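Local structure of nicotinate phosphoribosyltransferase (Saccharomyces cerevisiae, 1VLP) at residues A[301-306]-A[333-338]; A[46-51]-A[127-132]; A[175-180]-A[208-213]. The protein catalyses the ATP-dependent synthesis of nicotinate mononucleotide from nicotinate and phosphoribosyl pyrophosphate, the first step from nicotinic acid to NAD. All blocks are in the same frame, centred on the assembly; numbering follows the deposited sequence.

Contact 1: residues A[301-306]-A[333-338]; sequences AYVGVR and SKIICY
Val303, Val305, Ile335 and Cys337 show how two parallel strands zip together by alternating donor and acceptor. Ile335 N gives to Val303 O at 3.2 Å, and Val305 N to Ile335 O at 2.9 Å. Cys337 N then gives to Val305 O at 2.9 Å, with a nearly straight N-H...O angle of 169°. CA-H groups reinforce the ladder, Ile336 CA lying 3.3 Å from Val305 O.

At the entry to the strands the polar partners change. The Lys334 chain turns at its second torsion (-70°), which swings CD beside Val303 O and brings NZ to Tyr302 O at 2.9 Å, in the carbonyl plane; Ser299 O takes a second bond from the same ammonium. A water joins Val303 O to Ser333 O, and Val303 O thus accepts two bonds.

Apolar contact is lighter: Val305 and Ile336 lie side by side, CG2 to CG1 at 3.9 Å, on the face covered by helix 312-326.

On the other face Arg306, assigned to nicotinate binding by similarity, rests its CG against Cys337 O, while Ser339 OG takes the bond from its NE. Strands 304-307 and 335-338, linked through helix 312-326, form a beta-alpha-beta crossover of the TIM-barrel-like domain.

Contact 2: residues A[46-51]-A[127-132]; sequences YKYTNR and YKLKIL
The ring of Tyr48 reaches over to the partner strand: Asn50 N sits over one face near the rim, and Ile131 CD1 approaches the ring at a slant. Leu129 O comes to the ring edge near its plane, 3.5 Å from CE2, and a water also lies at the edge in plane. This is an antiparallel pairing in the N-terminal domain, where strand 43-50 runs between 126-134 and 388-395 in a five-stranded sheet.

CG of Tyr48 is anti to the backbone N (chi1 165°), which sends the ring along the partner strand to Leu129. There the two side chains cross obliquely, CE2 meeting Leu129 CB at 3.8 Å and the hydroxyl lying against Leu129 CD1. Tyr48 OH is buried here and has no polar partner in the model; Phe57 and Ile388 also touch this side chain.

Nearer the root of the side chain, Tyr48 CB touches Ile131 CB at 3.8 Å. Lys47 and Leu132, a non-hydrogen-bonded pair, meet through Lys47 CB and Leu132 CD2.

Between residues 46-51 and 127-132 the one direct hydrogen bond is Tyr48 N to Ile131 O, at 3.1 Å and 174°. Further along, where the strands spread, a water replaces the direct link: it donates to Tyr48 O at 2.9 Å and accepts from Ile131 N at 3.0 Å.

Contact 3: residues A[175-180]-A[208-213]; sequences KAETLF and MKAVNG
Ala210 O draws a water to 2.7 Å, and Asn218 ND2 and Gly213 N also donate to it, so three donors hold this carbonyl. The same water reaches across to Glu177 OE2, but weakly, at 3.2 Å. Glu173 brings a second carboxylate close to that oxygen, a proximity that may raise the proton affinity of the pair.

Apart from this water bridge the contact is apolar. Ala210 CB is its centre: Ala176 CB meets it at 3.5 Å and Glu177 CG at 3.6 Å, so the glutamate contributes its aliphatic part as well as its carboxylate. With only methyl groups at Ala176 and Ala210 the helices come close; the nearest CA pair is Glu177 and Ala210, 5.6 Å apart.

Phe180 closes the interface one turn on. Ala210 CB lies at the ring edge, near its plane, while CZ touches Val211 CG2 at 3.6 Å. With chi1 at 172° this methyl stands anti to the carbonyl carbon, beside the backbone N. Leu222 lies against both residues.

Segments 175-180 and 208-213, from helices 168-181 and 197-213, cross at -43°, two helices packed beside strand 222-225 of the parallel sheet of the TIM-barrel-like domain.

The three contacts illustrate how the chemistry varies with the elements being joined. Contacts 1 and 2 both join neighbouring strands, yet in different sheets: contact 1 is parallel and runs on regular backbone bonds, whereas contact 2 is antiparallel and leans on an aromatic side chain and a bridging water. Contact 3 joins helices, and its direct contacts are between side chains. Contacts 2 and 3 are the more buried, contact 1 being partly buried, although contact 3 lies farthest from the chain's centre. Contact 1 alone holds a nicotinate-site residue, assigned by similarity. Contacts 1 and 2 lie on opposite sides of the centre, their nearest atoms about 12 Å apart.

Contact 1: residues A[301-306]-A[333-338]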
loop_
_atom_site.group_PDB
_atom_site.type_symbol
_atom_site.label_atom_id
_atom_site.label_comp_id
_atom_site.label_asym_id
_atom_site.label_seq_id
_atom_site.Cartn_x
_atom_site.Cartn_y
_atom_site.Cartn_z
ATOM N N ALA A 301 -4.665 5.252 21.838
ATOM C CA ALA A 301 -4.054 6.123 20.835
ATOM C C ALA A 301 -4.485 5.805 19.395
ATOM O O ALA A 301 -4.949 6.682 18.628
ATOM C CB ALA A 301 -2.515 6.049 20.946
ATOM N N TYR A 302 -4.303 4.547 19.011
ATOM C CA TYR A 302 -4.827 4.065 17.722
ATOM C C TYR A 302 -6.319 4.169 17.706
ATOM O O TYR A 302 -6.960 3.851 18.667
ATOM C CB TYR A 302 -4.415 2.612 17.471
ATOM C CG TYR A 302 -2.939 2.478 17.185
ATOM C CD1 TYR A 302 -2.443 2.609 15.896
ATOM C CD2 TYR A 302 -2.043 2.241 18.207
ATOM C CE1 TYR A 302 -1.088 2.536 15.647
ATOM C CE2 TYR A 302 -0.677 2.127 17.948
ATOM C CZ TYR A 302 -0.218 2.279 16.670
ATOM O OH TYR A 302 1.128 2.187 16.387
ATOM N N VAL A 303 -6.873 4.549 16.571
ATOM C CA VAL A 303 -8.307 4.749 16.477
ATOM C C VAL A 303 -9.022 3.516 15.978
ATOM O O VAL A 303 -10.252 3.518 15.869
ATOM C CB VAL A 303 -8.658 5.928 15.549
ATOM C CG1 VAL A 303 -8.149 7.263 16.171
ATOM C CG2 VAL A 303 -8.149 5.694 14.157
ATOM N N GLY A 304 -8.240 2.486 15.716
ATOM C CA GLY A 304 -8.731 1.232 15.244
ATOM C C GLY A 304 -7.622 0.392 14.656
ATOM O O GLY A 304 -6.420 0.603 14.918
ATOM N N VAL A 305 -8.057 -0.588 13.880
ATOM C CA VAL A 305 -7.200 -1.607 13.328
ATOM C C VAL A 305 -7.474 -1.722 11.832
ATOM O O VAL A 305 -8.582 -1.418 11.367
ATOM C CB VAL A 305 -7.387 -3.005 13.960
ATOM C CG1 VAL A 305 -6.874 -3.049 15.426
ATOM C CG2 VAL A 305 -8.840 -3.474 13.846
ATOM N N ARG A 306 -6.445 -2.103 11.090
ATOM C CA ARG A 306 -6.582 -2.391 9.629
ATOM C C ARG A 306 -6.547 -3.926 9.429
ATOM O O ARG A 306 -5.613 -4.617 9.901
ATOM C CB ARG A 306 -5.496 -1.666 8.771
ATOM C CG ARG A 306 -5.721 -1.746 7.201
ATOM C CD ARG A 306 -4.529 -1.031 6.453
ATOM N NE ARG A 306 -3.986 -1.923 5.412
ATOM C CZ ARG A 306 -2.710 -2.015 5.069
ATOM N NH1 ARG A 306 -1.777 -1.244 5.637
ATOM N NH2 ARG A 306 -2.364 -2.876 4.119
ATOM N N SER A 333 -16.735 2.422 19.470
ATOM C CA SER A 333 -15.620 3.259 19.939
ATOM C C SER A 333 -14.456 3.271 18.892
ATOM O O SER A 333 -13.711 4.269 18.760
ATOM C CB SER A 333 -15.053 2.667 21.245
ATOM O OG SER A 333 -15.955 2.785 22.323
ATOM N N LYS A 334 -14.318 2.152 18.180
ATOM C CA LYS A 334 -13.147 1.888 17.302
ATOM C C LYS A 334 -13.525 1.393 15.871
ATOM O O LYS A 334 -14.654 0.895 15.626
ATOM C CB LYS A 334 -12.214 0.895 18.016
ATOM C CG LYS A 334 -11.719 1.393 19.401
ATOM C CD LYS A 334 -10.754 2.546 19.276
ATOM C CE LYS A 334 -10.180 2.959 20.638
ATOM N NZ LYS A 334 -9.240 4.122 20.499
ATOM N N ILE A 335 -12.567 1.552 14.965
ATOM C CA ILE A 335 -12.709 1.334 13.543
ATOM C C ILE A 335 -11.992 0.038 13.161
ATOM O O ILE A 335 -10.898 -0.227 13.645
ATOM C CB ILE A 335 -12.044 2.528 12.706
ATOM C CG1 ILE A 335 -12.832 3.798 12.969
ATOM C CG2 ILE A 335 -12.005 2.210 11.219
ATOM C CD1 ILE A 335 -12.106 5.090 12.547
ATOM N N ILE A 336 -12.610 -0.759 12.278
ATOM C CA ILE A 336 -11.908 -1.704 11.452
ATOM C C ILE A 336 -11.905 -1.210 10.009
ATOM O O ILE A 336 -12.935 -0.885 9.438
ATOM C CB ILE A 336 -12.504 -3.158 11.464
ATOM C CG1 ILE A 336 -12.562 -3.712 12.879
ATOM C CG2 ILE A 336 -11.697 -4.058 10.557
ATOM C CD1 ILE A 336 -13.152 -5.063 12.981
ATOM N N CYS A 337 -10.712 -1.108 9.464
ATOM C CA CYS A 337 -10.539 -0.766 8.050
ATOM C C CYS A 337 -10.181 -2.055 7.275
ATOM O O CYS A 337 -9.155 -2.663 7.516
ATOM C CB CYS A 337 -9.418 0.233 7.907
ATOM S SG CYS A 337 -9.177 0.632 6.151
ATOM N N TYR A 338 -11.083 -2.475 6.406
ATOM C CA TYR A 338 -10.939 -3.655 5.594
ATOM C C TYR A 338 -10.254 -3.244 4.285
ATOM O O TYR A 338 -10.737 -2.341 3.578
ATOM C CB TYR A 338 -12.312 -4.219 5.270
ATOM C CG TYR A 338 -13.128 -4.611 6.486
ATOM C CD1 TYR A 338 -13.038 -5.856 7.050
ATOM C CD2 TYR A 338 -13.986 -3.699 7.077
ATOM C CE1 TYR A 338 -13.802 -6.192 8.147
ATOM C CE2 TYR A 338 -14.738 -4.013 8.203
ATOM C CZ TYR A 338 -14.640 -5.278 8.736
ATOM O OH TYR A 338 -15.409 -5.558 9.833
HETATM O O HOH W 1 -11.860 5.503 16.578
#

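Contact 2: residues A[46-51]-A[127-132]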
loop_
_atom_site.group_PDB
_atom_site.type_symbol
_atom_site.label_atom_id
_atom_site.label_comp_id
_atom_site.label_asym_id
_atom_site.label_seq_id
_atom_site.Cartn_x
_atom_site.Cartn_y
_atom_site.Cartn_z
ATOM N N TYR A 46 14.747 -4.803 -0.941
ATOM C CA TYR A 46 13.399 -5.211 -1.418
ATOM C C TYR A 46 13.544 -6.043 -2.676
ATOM O O TYR A 46 14.497 -5.810 -3.464
ATOM C CB TYR A 46 12.518 -3.992 -1.777
ATOM C CG TYR A 46 12.188 -3.031 -0.649
ATOM C CD1 TYR A 46 13.123 -2.065 -0.240
ATOM C CD2 TYR A 46 10.956 -3.066 -0.001
ATOM C CE1 TYR A 46 12.837 -1.174 0.783
ATOM C CE2 TYR A 46 10.666 -2.175 1.028
ATOM C CZ TYR A 46 11.641 -1.236 1.409
ATOM O OH TYR A 46 11.397 -0.320 2.386
ATOM N N LYS A 47 12.590 -6.949 -2.920
ATOM C CA LYS A 47 12.633 -7.798 -4.086
ATOM C C LYS A 47 11.298 -7.828 -4.774
ATOM O O LYS A 47 10.284 -7.953 -4.156
ATOM C CB LYS A 47 13.028 -9.233 -3.719
ATOM C CG LYS A 47 12.637 -10.282 -4.790
ATOM C CD LYS A 47 12.975 -11.757 -4.413
ATOM C CE LYS A 47 12.674 -12.735 -5.598
ATOM N NZ LYS A 47 11.261 -13.254 -5.721
ATOM N N TYR A 48 11.374 -7.734 -6.086
ATOM C CA TYR A 48 10.214 -7.903 -6.993
ATOM C C TYR A 48 9.875 -9.366 -7.150
ATOM O O TYR A 48 10.727 -10.196 -7.338
ATOM C CB TYR A 48 10.563 -7.311 -8.357
ATOM C CG TYR A 48 9.680 -7.668 -9.537
ATOM C CD1 TYR A 48 8.506 -6.946 -9.794
ATOM C CD2 TYR A 48 10.025 -8.724 -10.384
ATOM C CE1 TYR A 48 7.722 -7.248 -10.872
ATOM C CE2 TYR A 48 9.213 -9.057 -11.504
ATOM C CZ TYR A 48 8.095 -8.263 -11.758
ATOM O OH TYR A 48 7.343 -8.543 -12.862
ATOM N N THR A 49 8.591 -9.670 -7.113
ATOM C CA THR A 49 8.129 -10.994 -7.449
ATOM C C THR A 49 6.883 -10.864 -8.309
ATOM O O THR A 49 6.006 -10.036 -8.041
ATOM C CB THR A 49 7.786 -11.829 -6.183
ATOM O OG1 THR A 49 8.929 -11.887 -5.335
ATOM C CG2 THR A 49 7.403 -13.253 -6.601
ATOM N N ASN A 50 6.894 -11.606 -9.396
ATOM C CA ASN A 50 5.738 -11.722 -10.267
ATOM C C ASN A 50 5.009 -13.014 -9.943
ATOM O O ASN A 50 5.460 -14.105 -10.317
ATOM C CB ASN A 50 6.158 -11.699 -11.737
ATOM C CG ASN A 50 4.955 -11.788 -12.693
ATOM O OD1 ASN A 50 3.809 -11.824 -12.250
ATOM N ND2 ASN A 50 5.227 -11.886 -14.030
ATOM N N ARG A 51 3.934 -12.903 -9.174
ATOM C CA ARG A 51 3.145 -14.102 -8.793
ATOM C C ARG A 51 2.349 -14.662 -9.988
ATOM O O ARG A 51 2.043 -15.862 -10.013
ATOM C CB ARG A 51 2.195 -13.781 -7.645
ATOM C CG ARG A 51 2.952 -13.316 -6.390
ATOM C CD ARG A 51 2.048 -12.620 -5.395
ATOM N NE ARG A 51 2.762 -12.476 -4.133
ATOM C CZ ARG A 51 2.277 -11.876 -3.061
ATOM N NH1 ARG A 51 1.069 -11.332 -3.103
ATOM N NH2 ARG A 51 3.031 -11.789 -1.962
ATOM N N TYR A 127 10.496 -12.709 -21.547
ATOM C CA TYR A 127 11.431 -12.386 -20.465
ATOM C C TYR A 127 10.764 -12.270 -19.120
ATOM O O TYR A 127 9.606 -11.752 -19.009
ATOM C CB TYR A 127 12.095 -11.030 -20.762
ATOM C CG TYR A 127 13.006 -11.060 -21.958
ATOM C CD1 TYR A 127 12.509 -10.873 -23.265
ATOM C CD2 TYR A 127 14.351 -11.307 -21.798
ATOM C CE1 TYR A 127 13.357 -10.927 -24.375
ATOM C CE2 TYR A 127 15.200 -11.346 -22.888
ATOM C CZ TYR A 127 14.692 -11.159 -24.177
ATOM O OH TYR A 127 15.557 -11.244 -25.257
ATOM N N LYS A 128 11.505 -12.704 -18.101
ATOM C CA LYS A 128 11.174 -12.391 -16.728
ATOM C C LYS A 128 12.081 -11.259 -16.213
ATOM O O LYS A 128 13.240 -11.158 -16.599
ATOM C CB LYS A 128 11.248 -13.604 -15.777
ATOM C CG LYS A 128 12.582 -14.347 -15.716
ATOM C CD LYS A 128 12.562 -15.471 -14.661
ATOM N N LEU A 129 11.508 -10.420 -15.364
ATOM C CA LEU A 129 12.227 -9.324 -14.720
ATOM C C LEU A 129 12.816 -9.737 -13.397
ATOM O O LEU A 129 12.222 -10.520 -12.645
ATOM C CB LEU A 129 11.316 -8.098 -14.477
ATOM C CG LEU A 129 10.372 -7.678 -15.590
ATOM C CD1 LEU A 129 9.661 -6.424 -15.182
ATOM C CD2 LEU A 129 11.119 -7.521 -16.888
ATOM N N LYS A 130 14.023 -9.245 -13.130
ATOM C CA LYS A 130 14.654 -9.399 -11.841
ATOM C C LYS A 130 14.968 -7.996 -11.329
ATOM O O LYS A 130 15.706 -7.260 -11.970
ATOM C CB LYS A 130 15.922 -10.249 -11.954
ATOM C CG LYS A 130 16.503 -10.577 -10.612
ATOM C CD LYS A 130 17.659 -11.587 -10.706
ATOM C CE LYS A 130 18.587 -11.455 -9.517
ATOM N NZ LYS A 130 19.691 -12.478 -9.543
ATOM N N ILE A 131 14.391 -7.647 -10.188
ATOM C CA ILE A 131 14.584 -6.314 -9.599
ATOM C C ILE A 131 14.857 -6.411 -8.124
ATOM O O ILE A 131 14.034 -6.927 -7.381
ATOM C CB ILE A 131 13.406 -5.355 -9.876
ATOM C CG1 ILE A 131 13.169 -5.173 -11.389
ATOM C CG2 ILE A 131 13.690 -3.961 -9.275
ATOM C CD1 ILE A 131 11.759 -4.641 -11.714
ATOM N N LEU A 132 16.024 -5.924 -7.720
ATOM C CA LEU A 132 16.358 -5.724 -6.316
ATOM C C LEU A 132 16.619 -4.256 -6.033
ATOM O O LEU A 132 17.265 -3.586 -6.815
ATOM C CB LEU A 132 17.605 -6.511 -5.967
ATOM C CG LEU A 132 17.478 -8.027 -6.002
ATOM C CD1 LEU A 132 18.844 -8.599 -5.837
ATOM C CD2 LEU A 132 16.558 -8.499 -4.919
HETATM O O HOH W 2 13.263 -9.989 -8.664
#

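Contact 3: residues A[175-180]-A[208-213]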
loop_
_atom_site.group_PDB
_atom_site.type_symbol
_atom_site.label_atom_id
_atom_site.label_comp_id
_atom_site.label_asym_id
_atom_site.label_seq_id
_atom_site.Cartn_x
_atom_site.Cartn_y
_atom_site.Cartn_z
ATOM N N LYS A 175 -19.752 2.146 -9.114
ATOM C CA LYS A 175 -19.256 1.517 -7.891
ATOM C C LYS A 175 -19.399 2.487 -6.726
ATOM O O LYS A 175 -19.970 2.150 -5.702
ATOM C CB LYS A 175 -17.806 1.082 -8.029
ATOM C CG LYS A 175 -17.657 -0.045 -9.061
ATOM C CD LYS A 175 -16.202 -0.421 -9.213
ATOM C CE LYS A 175 -15.998 -1.441 -10.283
ATOM N NZ LYS A 175 -14.516 -1.674 -10.525
ATOM N N ALA A 176 -18.900 3.698 -6.915
ATOM C CA ALA A 176 -18.956 4.709 -5.880
ATOM C C ALA A 176 -20.412 4.970 -5.441
ATOM O O ALA A 176 -20.696 5.050 -4.257
ATOM C CB ALA A 176 -18.291 5.948 -6.354
ATOM N N GLU A 177 -21.317 5.037 -6.388
ATOM C CA GLU A 177 -22.707 5.329 -6.072
ATOM C C GLU A 177 -23.313 4.222 -5.262
ATOM O O GLU A 177 -24.069 4.485 -4.355
ATOM C CB GLU A 177 -23.490 5.604 -7.340
ATOM C CG GLU A 177 -23.044 6.923 -8.003
ATOM C CD GLU A 177 -23.914 7.381 -9.142
ATOM O OE1 GLU A 177 -24.848 6.637 -9.519
ATOM O OE2 GLU A 177 -23.669 8.526 -9.626
ATOM N N THR A 178 -22.985 2.972 -5.573
ATOM C CA THR A 178 -23.479 1.867 -4.754
ATOM C C THR A 178 -22.965 1.948 -3.328
ATOM O O THR A 178 -23.711 1.747 -2.343
ATOM C CB THR A 178 -23.157 0.523 -5.401
ATOM O OG1 THR A 178 -23.739 0.493 -6.712
ATOM C CG2 THR A 178 -23.711 -0.652 -4.588
ATOM N N LEU A 179 -21.673 2.214 -3.202
ATOM C CA LEU A 179 -21.044 2.337 -1.909
ATOM C C LEU A 179 -21.749 3.432 -1.083
ATOM O O LEU A 179 -22.153 3.185 0.033
ATOM C CB LEU A 179 -19.549 2.584 -2.105
ATOM C CG LEU A 179 -18.731 1.397 -2.619
ATOM C CD1 LEU A 179 -17.345 1.851 -3.187
ATOM C CD2 LEU A 179 -18.553 0.340 -1.574
ATOM N N PHE A 180 -21.919 4.604 -1.670
ATOM C CA PHE A 180 -22.551 5.723 -0.992
ATOM C C PHE A 180 -23.999 5.407 -0.591
ATOM O O PHE A 180 -24.416 5.718 0.516
ATOM C CB PHE A 180 -22.513 6.957 -1.865
ATOM C CG PHE A 180 -21.141 7.511 -2.148
ATOM C CD1 PHE A 180 -20.084 7.463 -1.222
ATOM C CD2 PHE A 180 -20.926 8.116 -3.361
ATOM C CE1 PHE A 180 -18.878 8.029 -1.540
ATOM C CE2 PHE A 180 -19.723 8.642 -3.676
ATOM C CZ PHE A 180 -18.711 8.612 -2.777
HETATM N N MSE A 208 -15.467 11.137 -8.170
HETATM C CA MSE A 208 -15.844 12.511 -7.849
HETATM C C MSE A 208 -17.194 12.843 -8.509
HETATM O O MSE A 208 -17.967 13.593 -7.958
HETATM C CB MSE A 208 -14.791 13.505 -8.311
HETATM C CG MSE A 208 -13.430 13.345 -7.623
HETATM SE SE MSE A 208 -13.515 13.025 -5.704
HETATM C CE MSE A 208 -14.287 14.810 -5.151
ATOM N N LYS A 209 -17.471 12.272 -9.671
ATOM C CA LYS A 209 -18.756 12.506 -10.360
ATOM C C LYS A 209 -19.862 11.937 -9.491
ATOM O O LYS A 209 -20.921 12.525 -9.356
ATOM C CB LYS A 209 -18.793 11.852 -11.754
ATOM C CG LYS A 209 -20.085 12.166 -12.499
ATOM C CD LYS A 209 -20.164 11.628 -13.933
ATOM C CE LYS A 209 -21.604 11.897 -14.553
ATOM N NZ LYS A 209 -21.771 13.216 -15.175
ATOM N N ALA A 210 -19.612 10.770 -8.907
ATOM C CA ALA A 210 -20.506 10.174 -7.922
ATOM C C ALA A 210 -20.708 11.066 -6.662
ATOM O O ALA A 210 -21.840 11.287 -6.207
ATOM C CB ALA A 210 -19.999 8.779 -7.538
ATOM N N VAL A 211 -19.610 11.534 -6.074
ATOM C CA VAL A 211 -19.693 12.407 -4.919
ATOM C C VAL A 211 -20.622 13.612 -5.222
ATOM O O VAL A 211 -21.517 13.952 -4.443
ATOM C CB VAL A 211 -18.306 12.897 -4.496
ATOM C CG1 VAL A 211 -18.436 13.962 -3.409
ATOM C CG2 VAL A 211 -17.429 11.729 -3.978
ATOM N N ASN A 212 -20.366 14.254 -6.357
ATOM C CA ASN A 212 -21.015 15.506 -6.743
ATOM C C ASN A 212 -22.430 15.381 -7.240
ATOM O O ASN A 212 -23.108 16.401 -7.405
ATOM C CB ASN A 212 -20.113 16.255 -7.714
ATOM C CG ASN A 212 -18.875 16.808 -6.998
ATOM O OD1 ASN A 212 -18.995 17.258 -5.861
ATOM N ND2 ASN A 212 -17.693 16.714 -7.619
ATOM N N GLY A 213 -22.909 14.136 -7.361
ATOM C CA GLY A 213 -24.341 13.859 -7.564
ATOM C C GLY A 213 -25.122 14.075 -6.268
ATOM O O GLY A 213 -26.311 14.283 -6.305
HETATM O O HOH W 3 -24.213 10.325 -6.985
#